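Local coordinates for protein 24-sterol C-methyltransferase (Haloferax volcanii, PDB 6F5Z) that is a putative S-adenosylmethionine-dependent methyltransferase that forms a complex with the activator Trm112, consistent with a role in translation, at residues A32-E37 against H106-E111. Residues are numbered along the deposited sequence; the frame is centred on the assembly and turned at random.
Sequences ARMPVE and HVWSME. With SAH (S-adenosyl-L-homocysteine), chain G.
Met34 reaches to strand 104-110 and meets His106 and Trp108. This packs the exit of helix 16-33 against a central strand of the Rossmann-like sheet. From Met34 CB, a chi1 of -65° sets CG beside the backbone N, and contact with the strand begins at the sulfur. Met34 SD lies 3.9 Å from Trp108 CE3, an oblique Met-aromatic contact; the two side chains cross at about a right angle. The chain then bends at chi3 (74°), and Met34 CE ends 3.7 Å from His106 CB. The His106 side chain runs the opposite way, alongside the loop. His106 CE1 lies 3.7 Å from Pro35 O. His106 NE2 is 3.9 Å from Pro35 CG. The chain makes an inverse gamma turn about Pro35, closed by a weak hydrogen bond from Val36 N to Met34 O. An alanine in place of His106 would probably remove the ring that Pro35 and Val36 rest on and leave a gap beside the turn. Farther along the strand, Met110 O accepts a hydrogen bond from SAH N (2.9 Å). The contact is buried and rests on van der Waals packing with one sulfur-aromatic approach. The polar His106 ring makes no hydrogen bond to 32-37, so shape fit rather than polar pairing joins the segments.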
loop_
_atom_site.group_PDB
_atom_site.type_symbol
_atom_site.label_atom_id
_atom_site.label_comp_id
_atom_site.label_asym_id
_atom_site.label_seq_id
_atom_site.Cartn_x
_atom_site.Cartn_y
_atom_site.Cartn_z
ATOM N N ALA B 32 -10.101 3.575 1.952
ATOM C CA ALA B 32 -9.436 4.683 2.640
ATOM C C ALA B 32 -7.947 4.710 2.368
ATOM O O ALA B 32 -7.335 5.770 2.581
ATOM C CB ALA B 32 -9.675 4.611 4.138
ATOM N N ARG B 33 -7.366 3.589 1.922
ATOM C CA ARG B 33 -5.923 3.496 1.673
ATOM C C ARG B 33 -5.586 4.073 0.304
ATOM O O ARG B 33 -4.385 4.340 0.056
ATOM C CB ARG B 33 -5.472 2.014 1.713
ATOM C CG ARG B 33 -5.555 1.450 3.102
ATOM C CD ARG B 33 -5.187 -0.017 3.176
ATOM N NE ARG B 33 -5.536 -0.567 4.489
ATOM C CZ ARG B 33 -5.076 -1.718 4.967
ATOM N NH1 ARG B 33 -4.228 -2.447 4.260
ATOM N NH2 ARG B 33 -5.483 -2.159 6.152
ATOM N N MET B 34 -6.575 4.150 -0.639
ATOM C CA MET B 34 -6.258 4.515 -2.022
ATOM C C MET B 34 -5.654 5.896 -2.110
ATOM O O MET B 34 -6.197 6.840 -1.524
ATOM C CB MET B 34 -7.488 4.380 -2.928
ATOM C CG MET B 34 -7.928 2.976 -3.019
ATOM S SD MET B 34 -9.279 2.780 -4.224
ATOM C CE MET B 34 -8.380 2.947 -5.818
ATOM N N PRO B 35 -4.543 6.030 -2.871
ATOM C CA PRO B 35 -3.841 7.332 -2.934
ATOM C C PRO B 35 -4.444 8.272 -3.972
ATOM O O PRO B 35 -3.764 8.781 -4.865
ATOM C CB PRO B 35 -2.430 6.895 -3.347
ATOM C CG PRO B 35 -2.675 5.761 -4.230
ATOM C CD PRO B 35 -3.815 4.981 -3.620
ATOM N N VAL B 36 -5.752 8.477 -3.862
ATOM C CA VAL B 36 -6.485 9.337 -4.789
ATOM C C VAL B 36 -6.145 10.782 -4.563
ATOM O O VAL B 36 -6.142 11.248 -3.414
ATOM C CB VAL B 36 -8.005 9.122 -4.519
ATOM C CG1 VAL B 36 -8.857 10.173 -5.239
ATOM C CG2 VAL B 36 -8.423 7.715 -4.917
ATOM N N GLU B 37 -5.987 11.524 -5.674
ATOM C CA GLU B 37 -5.839 12.975 -5.674
ATOM C C GLU B 37 -7.190 13.505 -6.146
ATOM O O GLU B 37 -7.870 12.867 -6.955
ATOM C CB GLU B 37 -4.751 13.449 -6.630
ATOM C CG GLU B 37 -3.348 13.021 -6.221
ATOM C CD GLU B 37 -2.888 13.468 -4.838
ATOM O OE1 GLU B 37 -3.474 14.419 -4.267
ATOM O OE2 GLU B 37 -1.977 12.807 -4.298
ATOM N N HIS B 106 -6.842 5.129 -11.268
ATOM C CA HIS B 106 -6.849 3.978 -10.368
ATOM C C HIS B 106 -7.989 3.051 -10.726
ATOM O O HIS B 106 -9.011 3.492 -11.277
ATOM C CB HIS B 106 -7.031 4.387 -8.897
ATOM C CG HIS B 106 -6.034 5.380 -8.424
ATOM N ND1 HIS B 106 -6.310 6.753 -8.421
ATOM C CD2 HIS B 106 -4.764 5.174 -8.022
ATOM C CE1 HIS B 106 -5.193 7.328 -8.006
ATOM N NE2 HIS B 106 -4.228 6.442 -7.767
ATOM N N VAL B 107 -7.788 1.762 -10.429
ATOM C CA VAL B 107 -8.850 0.756 -10.638
ATOM C C VAL B 107 -9.090 0.116 -9.268
ATOM O O VAL B 107 -8.146 -0.223 -8.540
ATOM C CB VAL B 107 -8.386 -0.322 -11.657
ATOM C CG1 VAL B 107 -9.410 -1.460 -11.772
ATOM C CG2 VAL B 107 -8.165 0.308 -13.031
ATOM N N TRP B 108 -10.379 -0.063 -8.929
ATOM C CA TRP B 108 -10.834 -0.705 -7.717
ATOM C C TRP B 108 -11.670 -1.915 -8.111
ATOM O O TRP B 108 -12.438 -1.855 -9.070
ATOM C CB TRP B 108 -11.770 0.267 -6.953
ATOM C CG TRP B 108 -12.651 -0.391 -5.926
ATOM C CD1 TRP B 108 -13.931 -0.843 -6.114
ATOM C CD2 TRP B 108 -12.284 -0.753 -4.584
ATOM N NE1 TRP B 108 -14.410 -1.419 -4.941
ATOM C CE2 TRP B 108 -13.402 -1.406 -3.999
ATOM C CE3 TRP B 108 -11.109 -0.590 -3.817
ATOM C CZ2 TRP B 108 -13.412 -1.803 -2.658
ATOM C CZ3 TRP B 108 -11.100 -1.026 -2.497
ATOM C CH2 TRP B 108 -12.236 -1.666 -1.945
ATOM N N SER B 109 -11.549 -3.000 -7.359
ATOM C CA SER B 109 -12.462 -4.114 -7.531
ATOM C C SER B 109 -12.647 -4.822 -6.192
ATOM O O SER B 109 -11.670 -5.191 -5.541
ATOM C CB SER B 109 -11.984 -5.052 -8.629
ATOM O OG SER B 109 -12.889 -6.135 -8.795
ATOM N N MET B 110 -13.901 -5.037 -5.794
ATOM C CA MET B 110 -14.182 -5.760 -4.543
ATOM C C MET B 110 -15.126 -6.930 -4.871
ATOM O O MET B 110 -16.178 -6.738 -5.516
ATOM C CB MET B 110 -14.870 -4.833 -3.522
ATOM C CG MET B 110 -15.489 -5.536 -2.317
ATOM S SD MET B 110 -14.212 -6.236 -1.242
ATOM C CE MET B 110 -15.177 -6.707 0.212
ATOM N N GLU B 111 -14.748 -8.125 -4.408
ATOM C CA GLU B 111 -15.590 -9.308 -4.522
ATOM C C GLU B 111 -16.032 -9.577 -5.962
ATOM O O GLU B 111 -17.149 -10.102 -6.154
ATOM C CB GLU B 111 -16.810 -9.142 -3.570
ATOM C CG GLU B 111 -16.437 -9.416 -2.124
ATOM C CD GLU B 111 -16.236 -10.902 -1.904
ATOM O OE1 GLU B 111 -15.223 -11.454 -2.402
ATOM O OE2 GLU B 111 -17.151 -11.542 -1.336
HETATM N N SAH G . -18.210 -4.768 -5.921
HETATM C CA SAH G . -19.595 -5.023 -5.443
HETATM C CB SAH G . -20.307 -6.248 -6.143
HETATM C CG SAH G . -19.622 -7.581 -5.857
HETATM S SD SAH G . -20.515 -8.953 -6.676
HETATM C C SAH G . -19.650 -5.226 -3.906
HETATM O O SAH G . -18.499 -5.110 -3.302
HETATM O OXT SAH G . -20.687 -5.457 -3.327
HETATM C "C5'" SAH G . -19.607 -9.170 -8.226
HETATM C "C4'" SAH G . -19.978 -8.158 -9.294
HETATM O "O4'" SAH G . -19.101 -8.373 -10.430
HETATM C "C3'" SAH G . -21.411 -8.369 -9.796
HETATM O "O3'" SAH G . -22.165 -7.157 -9.826
HETATM C "C2'" SAH G . -21.219 -9.070 -11.146
HETATM O "O2'" SAH G . -22.250 -8.843 -12.104
HETATM C "C1'" SAH G . -19.873 -8.514 -11.611
HETATM N N9 SAH G . -19.135 -9.390 -12.523
HETATM C C8 SAH G . -18.774 -10.697 -12.306
HETATM N N7 SAH G . -18.072 -11.227 -13.278
HETATM C C5 SAH G . -17.956 -10.196 -14.200
HETATM C C6 SAH G . -17.326 -10.112 -15.462
HETATM N N6 SAH G . -16.693 -11.134 -16.053
HETATM N N1 SAH G . -17.405 -8.933 -16.129
HETATM C C2 SAH G . -18.089 -7.922 -15.576
HETATM N N3 SAH G . -18.721 -7.883 -14.400
HETATM C C4 SAH G . -18.612 -9.059 -13.748
#